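Local coordinates for bacterial fluorinating enzyme homolog (PDB 2CW5), which hydrolyses S-adenosyl-L-methionine to adenosine and L-methionine, working as a homotrimer and lacking fluorinase or chlorinase activity, at residues Val80-Leu83 with Thr87-Gly90; Pro114-Lys119 with His133-Phe138; Val178-Phe181 with Ala187-Thr190. One frame throughout, in Å; residues are numbered along the deposited sequence.

Interaction 1. Residues Val80-Leu83 with Thr87-Gly90; sequences VAAL and TYVG
Leu83 lays its CD2 methyl against the CG2 methyl of Thr87, 3.5 Å away, the two side chains running side by side. Thr87 brings that methyl to the contact by setting CG2 anti to its own backbone N, with OG1 beside the N (chi1 -64°). The pair closes the turn end of a tight beta hairpin, strands 79-83 and 87-89, in the middle of the mixed sheet of the N-terminal domain. One step further in, the Tyr88 ring stands oblique to Ala82 O, its CD2 3.5 Å away; beyond the hairpin it meets Trp100 edge-to-face, and its OH is hydrogen-bonded to Asp103. Ala82 and Tyr88 form a hydrogen-bonded pair, tightest at Tyr88 N to Ala82 O (2.8 Å). Val80 and Gly90 form the next such pair, with Gly90 N to Val80 O at 3.1 Å. Between them, at the non-hydrogen-bonded pair Ala81-Val89, Ala81 CA comes within 3.0 Å of Tyr88 O. On the face carrying Ala81 and Val89, helix 133-147 packs on Val89. Four backbone hydrogen bonds thus fix the register, while the side chains contribute carbon atoms that pack on one another and on backbone carbonyls, adding no hydrogen bond across the hairpin.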
loop_
_atom_site.group_PDB
_atom_site.type_symbol
_atom_site.label_atom_id
_atom_site.label_comp_id
_atom_site.label_asym_id
_atom_site.label_seq_id
_atom_site.Cartn_x
_atom_site.Cartn_y
_atom_site.Cartn_z
ATOM N N VAL C 80 -17.832 -2.241 18.397
ATOM C CA VAL C 80 -18.796 -1.166 18.596
ATOM C C VAL C 80 -18.823 -0.063 17.548
ATOM O O VAL C 80 -17.956 0.038 16.679
ATOM C CB VAL C 80 -18.574 -0.455 19.956
ATOM C CG1 VAL C 80 -18.703 -1.446 21.099
ATOM C CG2 VAL C 80 -17.199 0.208 19.978
ATOM N N ALA C 81 -19.859 0.758 17.659
ATOM C CA ALA C 81 -20.050 1.927 16.823
ATOM C C ALA C 81 -20.349 2.999 17.872
ATOM O O ALA C 81 -21.169 2.776 18.764
ATOM C CB ALA C 81 -21.236 1.741 15.908
ATOM N N ALA C 82 -19.655 4.130 17.793
ATOM C CA ALA C 82 -19.860 5.236 18.731
ATOM C C ALA C 82 -20.205 6.468 17.903
ATOM O O ALA C 82 -19.569 6.731 16.882
ATOM C CB ALA C 82 -18.600 5.477 19.549
ATOM N N LEU C 83 -21.203 7.222 18.346
ATOM C CA LEU C 83 -21.667 8.389 17.604
ATOM C C LEU C 83 -21.418 9.734 18.279
ATOM O O LEU C 83 -21.804 9.948 19.427
ATOM C CB LEU C 83 -23.166 8.248 17.333
ATOM C CG LEU C 83 -23.662 6.876 16.860
ATOM C CD1 LEU C 83 -25.184 6.831 16.947
ATOM C CD2 LEU C 83 -23.194 6.608 15.439
ATOM N N THR C 87 -18.684 9.620 13.259
ATOM C CA THR C 87 -19.125 8.294 13.664
ATOM C C THR C 87 -17.924 7.366 13.655
ATOM O O THR C 87 -17.084 7.432 12.756
ATOM C CB THR C 87 -20.220 7.788 12.716
ATOM O OG1 THR C 87 -21.365 8.646 12.838
ATOM C CG2 THR C 87 -20.622 6.345 13.056
ATOM N N TYR C 88 -17.839 6.504 14.660
ATOM C CA TYR C 88 -16.705 5.598 14.778
ATOM C C TYR C 88 -17.140 4.146 14.758
ATOM O O TYR C 88 -18.140 3.784 15.373
ATOM C CB TYR C 88 -15.956 5.896 16.080
ATOM C CG TYR C 88 -15.613 7.361 16.243
ATOM C CD1 TYR C 88 -14.483 7.902 15.637
ATOM C CD2 TYR C 88 -16.455 8.219 16.953
ATOM C CE1 TYR C 88 -14.198 9.265 15.726
ATOM C CE2 TYR C 88 -16.186 9.581 17.047
ATOM C CZ TYR C 88 -15.056 10.099 16.429
ATOM O OH TYR C 88 -14.801 11.454 16.481
ATOM N N VAL C 89 -16.387 3.324 14.038
ATOM C CA VAL C 89 -16.680 1.900 13.939
ATOM C C VAL C 89 -15.374 1.141 14.103
ATOM O O VAL C 89 -14.443 1.307 13.318
ATOM C CB VAL C 89 -17.303 1.548 12.576
ATOM C CG1 VAL C 89 -17.530 0.036 12.472
ATOM C CG2 VAL C 89 -18.606 2.300 12.397
ATOM N N GLY C 90 -15.302 0.316 15.140
ATOM C CA GLY C 90 -14.094 -0.440 15.376
ATOM C C GLY C 90 -14.141 -1.144 16.716
ATOM O O GLY C 90 -15.172 -1.132 17.386
#

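Interaction 2. Residues Pro114-Lys119 with His133-Phe138; sequences PRPRPK and HGRDVF
This is a water-mediated packing contact between the irregular, proline-rich segment 114-119 and the first turns of helix 133-147, at the edge of the N-terminal domain beside a second subunit. The helix opens with a wide pi-type turn: His133 O accepts from both Val137 N and Phe138 N. His133 itself is probably important for activity, as in related enzymes. No direct hydrogen bond crosses between the segments; Pro116 and Arg115 instead lay carbon atoms against Asp136. The Pro116 ring packs on the helix, crossing the Asp136 side chain at about a right angle, with CG 3.4 Å from Arg135 O and CD 3.6 Å from Asp136 CA. With CG anti to the backbone N (chi1 -171°), Arg115 is carried alongside Asp136, its CG 3.6 Å from Asp136 CB. The carboxylate is held by a side-on salt bridge: Arg135 NE meets Asp136 OD1 from above the carboxylate plane at 3.0 Å, and NH2 reaches OD2 on its syn lone pair at 3.1 Å. Arg135 NH1 is hydrogen-bonded to Ser227 O of the second subunit. A water completes the crossing, donating to Asp136 OD1 at 2.6 Å and to Pro116 O at 3.1 Å.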
loop_
_atom_site.group_PDB
_atom_site.type_symbol
_atom_site.label_atom_id
_atom_site.label_comp_id
_atom_site.label_asym_id
_atom_site.label_seq_id
_atom_site.Cartn_x
_atom_site.Cartn_y
_atom_site.Cartn_z
ATOM N N PRO C 114 -25.684 -8.401 9.832
ATOM C CA PRO C 114 -25.685 -9.678 9.116
ATOM C C PRO C 114 -24.353 -9.845 8.388
ATOM O O PRO C 114 -23.862 -8.906 7.751
ATOM C CB PRO C 114 -26.869 -9.534 8.164
ATOM C CG PRO C 114 -26.890 -8.066 7.875
ATOM C CD PRO C 114 -26.647 -7.458 9.235
ATOM N N ARG C 115 -23.763 -11.030 8.497
ATOM C CA ARG C 115 -22.483 -11.304 7.856
ATOM C C ARG C 115 -22.610 -11.268 6.335
ATOM O O ARG C 115 -23.588 -11.769 5.774
ATOM C CB ARG C 115 -21.958 -12.676 8.291
ATOM C CG ARG C 115 -20.536 -12.965 7.842
ATOM C CD ARG C 115 -20.075 -14.375 8.202
ATOM N NE ARG C 115 -20.509 -15.378 7.230
ATOM C CZ ARG C 115 -21.754 -15.828 7.108
ATOM N NH1 ARG C 115 -22.714 -15.372 7.901
ATOM N NH2 ARG C 115 -22.041 -16.738 6.189
ATOM N N PRO C 116 -21.624 -10.667 5.647
ATOM C CA PRO C 116 -21.663 -10.593 4.184
ATOM C C PRO C 116 -21.628 -11.996 3.578
ATOM O O PRO C 116 -20.997 -12.901 4.126
ATOM C CB PRO C 116 -20.423 -9.765 3.847
ATOM C CG PRO C 116 -19.482 -10.097 4.963
ATOM C CD PRO C 116 -20.391 -10.050 6.169
ATOM N N ARG C 117 -22.308 -12.173 2.450
ATOM C CA ARG C 117 -22.371 -13.472 1.787
ATOM C C ARG C 117 -21.361 -13.647 0.653
ATOM O O ARG C 117 -21.339 -12.867 -0.296
ATOM C CB ARG C 117 -23.780 -13.703 1.235
ATOM C CG ARG C 117 -24.878 -13.714 2.286
ATOM C CD ARG C 117 -24.654 -14.834 3.285
ATOM N NE ARG C 117 -24.441 -16.118 2.619
ATOM C CZ ARG C 117 -24.201 -17.260 3.254
ATOM N NH1 ARG C 117 -24.018 -18.379 2.566
ATOM N NH2 ARG C 117 -24.150 -17.285 4.579
ATOM N N PRO C 118 -20.505 -14.678 0.741
ATOM C CA PRO C 118 -19.517 -14.908 -0.318
ATOM C C PRO C 118 -20.242 -15.266 -1.619
ATOM O O PRO C 118 -21.176 -16.069 -1.613
ATOM C CB PRO C 118 -18.679 -16.064 0.235
ATOM C CG PRO C 118 -19.659 -16.806 1.102
ATOM C CD PRO C 118 -20.371 -15.679 1.813
ATOM N N LYS C 119 -19.812 -14.664 -2.725
ATOM C CA LYS C 119 -20.439 -14.887 -4.027
ATOM C C LYS C 119 -20.094 -16.226 -4.666
ATOM O O LYS C 119 -20.902 -16.803 -5.398
ATOM C CB LYS C 119 -20.069 -13.741 -4.968
ATOM C CG LYS C 119 -20.611 -12.399 -4.497
ATOM C CD LYS C 119 -19.771 -11.235 -4.994
ATOM C CE LYS C 119 -20.317 -9.913 -4.479
ATOM N NZ LYS C 119 -20.390 -9.869 -2.990
ATOM N N HIS C 133 -12.946 -10.105 11.485
ATOM C CA HIS C 133 -13.979 -9.164 11.910
ATOM C C HIS C 133 -14.136 -7.941 11.010
ATOM O O HIS C 133 -15.243 -7.436 10.842
ATOM C CB HIS C 133 -13.723 -8.707 13.352
ATOM C CG HIS C 133 -13.861 -9.802 14.363
ATOM N ND1 HIS C 133 -12.778 -10.368 15.003
ATOM C CD2 HIS C 133 -14.954 -10.451 14.830
ATOM C CE1 HIS C 133 -13.198 -11.316 15.822
ATOM N NE2 HIS C 133 -14.515 -11.387 15.735
ATOM N N GLY C 134 -13.037 -7.462 10.435
ATOM C CA GLY C 134 -13.123 -6.296 9.571
ATOM C C GLY C 134 -14.092 -6.531 8.429
ATOM O O GLY C 134 -14.894 -5.663 8.065
ATOM N N ARG C 135 -14.019 -7.735 7.877
ATOM C CA ARG C 135 -14.862 -8.143 6.762
ATOM C C ARG C 135 -16.290 -8.503 7.163
ATOM O O ARG C 135 -17.255 -8.022 6.568
ATOM C CB ARG C 135 -14.238 -9.365 6.076
ATOM C CG ARG C 135 -15.024 -9.896 4.882
ATOM C CD ARG C 135 -14.429 -11.212 4.393
ATOM N NE ARG C 135 -14.764 -12.328 5.278
ATOM C CZ ARG C 135 -14.102 -13.482 5.318
ATOM N NH1 ARG C 135 -13.053 -13.682 4.530
ATOM N NH2 ARG C 135 -14.495 -14.440 6.144
ATOM N N ASP C 136 -16.416 -9.358 8.173
ATOM C CA ASP C 136 -17.723 -9.841 8.592
ATOM C C ASP C 136 -18.535 -9.034 9.602
ATOM O O ASP C 136 -19.742 -9.234 9.697
ATOM C CB ASP C 136 -17.588 -11.288 9.078
ATOM C CG ASP C 136 -16.944 -12.188 8.037
ATOM O OD1 ASP C 136 -17.302 -12.073 6.847
ATOM O OD2 ASP C 136 -16.083 -13.013 8.402
ATOM N N VAL C 137 -17.892 -8.129 10.338
ATOM C CA VAL C 137 -18.597 -7.317 11.329
ATOM C C VAL C 137 -18.483 -5.804 11.115
ATOM O O VAL C 137 -19.493 -5.106 10.987
ATOM C CB VAL C 137 -18.100 -7.646 12.770
ATOM C CG1 VAL C 137 -18.800 -6.739 13.792
ATOM C CG2 VAL C 137 -18.381 -9.112 13.097
ATOM N N PHE C 138 -17.257 -5.290 11.068
ATOM C CA PHE C 138 -17.063 -3.850 10.905
ATOM C C PHE C 138 -17.480 -3.265 9.551
ATOM O O PHE C 138 -18.137 -2.222 9.505
ATOM C CB PHE C 138 -15.608 -3.490 11.218
ATOM C CG PHE C 138 -15.207 -3.795 12.637
ATOM C CD1 PHE C 138 -15.877 -3.201 13.707
ATOM C CD2 PHE C 138 -14.175 -4.689 12.908
ATOM C CE1 PHE C 138 -15.522 -3.497 15.030
ATOM C CE2 PHE C 138 -13.811 -4.991 14.224
ATOM C CZ PHE C 138 -14.489 -4.391 15.288
HETATM O O HOH W 1 -18.157 -13.780 5.150
#

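Interaction 3. Residues Val178-Phe181 with Ala187-Thr190; sequences VLTF and AITT
A classic beta bulge interrupts the hairpin of strands 175-181 and 187-189 in the C-terminal domain, where Leu179 and Thr180 together face the single residue Ile188. Both of their amides converge on Ile188 O: Leu179 N approaches in the carbonyl plane at 2.6 Å, with an N-H...O angle of 143°, and Thr180 N, tilted from that plane, makes a longer bond at 3.3 Å. The return bond, Ile188 N to Thr180 O, is short at 2.7 Å and straighter, at 166°. Leu179 sits at the first bulge position with helix-like backbone angles, which turn its side chain toward the opposite strand, its CB 3.3 Å from Ile188 O. Past the bulge the pairing recovers its regular alternation within the antiparallel sheet. Thr180 and Ile188 lie side by side on one face, the CG2 methyl of Thr180 4.0 Å from Ile188 CB, and Tyr50 of helix 45-55 covers both. Phe181 and Ala187 share the other face as a non-hydrogen-bonded pair. The phenyl group reaches across obliquely because CG stands anti to the carbonyl carbon (chi1 -61°), bringing CE1 to 3.5 Å from Ala187 CB. Before the bulge, Val178 pairs with Thr189, but their side chains diverge. The carbonyls of Val178 and Leu179 are hydrogen-bonded to Arg46, outside the hairpin. Asn186, just before Ala187 in the chain, and Glu232, which lies close to the Ile188 side chain, probably bind S-adenosyl-L-methionine, as in related enzymes; Thr189 OG1 bonds to Leu231 O on the neighbouring strand.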
loop_
_atom_site.group_PDB
_atom_site.type_symbol
_atom_site.label_atom_id
_atom_site.label_comp_id
_atom_site.label_asym_id
_atom_site.label_seq_id
_atom_site.Cartn_x
_atom_site.Cartn_y
_atom_site.Cartn_z
ATOM N N VAL C 178 6.306 9.568 26.251
ATOM C CA VAL C 178 6.380 9.313 24.825
ATOM C C VAL C 178 5.102 8.560 24.470
ATOM O O VAL C 178 4.830 7.485 25.019
ATOM C CB VAL C 178 7.604 8.442 24.453
ATOM C CG1 VAL C 178 7.555 8.098 22.973
ATOM C CG2 VAL C 178 8.898 9.195 24.769
ATOM N N LEU C 179 4.308 9.134 23.571
ATOM C CA LEU C 179 3.049 8.525 23.152
ATOM C C LEU C 179 3.272 7.402 22.149
ATOM O O LEU C 179 2.783 6.281 22.325
ATOM C CB LEU C 179 2.130 9.583 22.524
ATOM C CG LEU C 179 0.816 9.083 21.901
ATOM C CD1 LEU C 179 -0.070 8.467 22.973
ATOM C CD2 LEU C 179 0.091 10.248 21.233
ATOM N N THR C 180 4.017 7.714 21.096
ATOM C CA THR C 180 4.297 6.756 20.035
ATOM C C THR C 180 5.397 7.357 19.154
ATOM O O THR C 180 5.986 8.370 19.518
ATOM C CB THR C 180 3.013 6.503 19.195
ATOM O OG1 THR C 180 3.267 5.508 18.197
ATOM C CG2 THR C 180 2.550 7.795 18.520
ATOM N N PHE C 181 5.679 6.725 18.015
ATOM C CA PHE C 181 6.703 7.212 17.083
ATOM C C PHE C 181 6.105 7.274 15.682
ATOM O O PHE C 181 5.148 6.562 15.389
ATOM C CB PHE C 181 7.897 6.250 17.049
ATOM C CG PHE C 181 8.585 6.084 18.367
ATOM C CD1 PHE C 181 9.517 7.019 18.804
ATOM C CD2 PHE C 181 8.278 5.005 19.192
ATOM C CE1 PHE C 181 10.134 6.883 20.042
ATOM C CE2 PHE C 181 8.889 4.861 20.430
ATOM C CZ PHE C 181 9.820 5.801 20.858
ATOM N N ALA C 187 9.727 10.814 17.844
ATOM C CA ALA C 187 8.934 10.470 19.014
ATOM C C ALA C 187 7.841 11.510 19.250
ATOM O O ALA C 187 8.113 12.711 19.296
ATOM C CB ALA C 187 9.830 10.367 20.232
ATOM N N ILE C 188 6.605 11.042 19.379
ATOM C CA ILE C 188 5.471 11.919 19.644
ATOM C C ILE C 188 5.232 11.843 21.148
ATOM O O ILE C 188 5.124 10.746 21.699
ATOM C CB ILE C 188 4.189 11.425 18.929
ATOM C CG1 ILE C 188 4.466 11.190 17.441
ATOM C CG2 ILE C 188 3.065 12.429 19.138
ATOM C CD1 ILE C 188 4.890 12.432 16.669
ATOM N N THR C 189 5.155 12.992 21.816
ATOM C CA THR C 189 4.931 13.000 23.255
ATOM C C THR C 189 3.529 13.496 23.568
ATOM O O THR C 189 2.798 13.922 22.671
ATOM C CB THR C 189 5.942 13.903 23.997
ATOM O OG1 THR C 189 5.574 15.276 23.830
ATOM C CG2 THR C 189 7.360 13.681 23.449
ATOM N N THR C 190 3.162 13.430 24.841
ATOM C CA THR C 190 1.847 13.866 25.295
ATOM C C THR C 190 1.862 15.333 25.727
ATOM O O THR C 190 0.850 15.860 26.195
ATOM C CB THR C 190 1.366 13.004 26.487
ATOM O OG1 THR C 190 2.355 13.038 27.527
ATOM C CG2 THR C 190 1.138 11.565 26.053
#

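Interactions 1 and 3 are buried beta hairpins on opposite sides of the chain's centre, one in each domain, their centres about 25 Å apart. Interaction 1 keeps a regular register, whereas interaction 3 accommodates a bulge. Interaction 2 lies nearer the surface and beside a second subunit; it relies on proline and aliphatic packing, a bridging water and a salt bridge within one segment rather than on strand pairing. It nevertheless adjoins interaction 1: Phe138 of the helix packs its CE1 3.2 Å from Gly90 C, joining helix 133-147 to the N-terminal sheet. Interaction 3 touches neither, its nearest atoms about 15 Å from interaction 1 and about 20 Å from interaction 2.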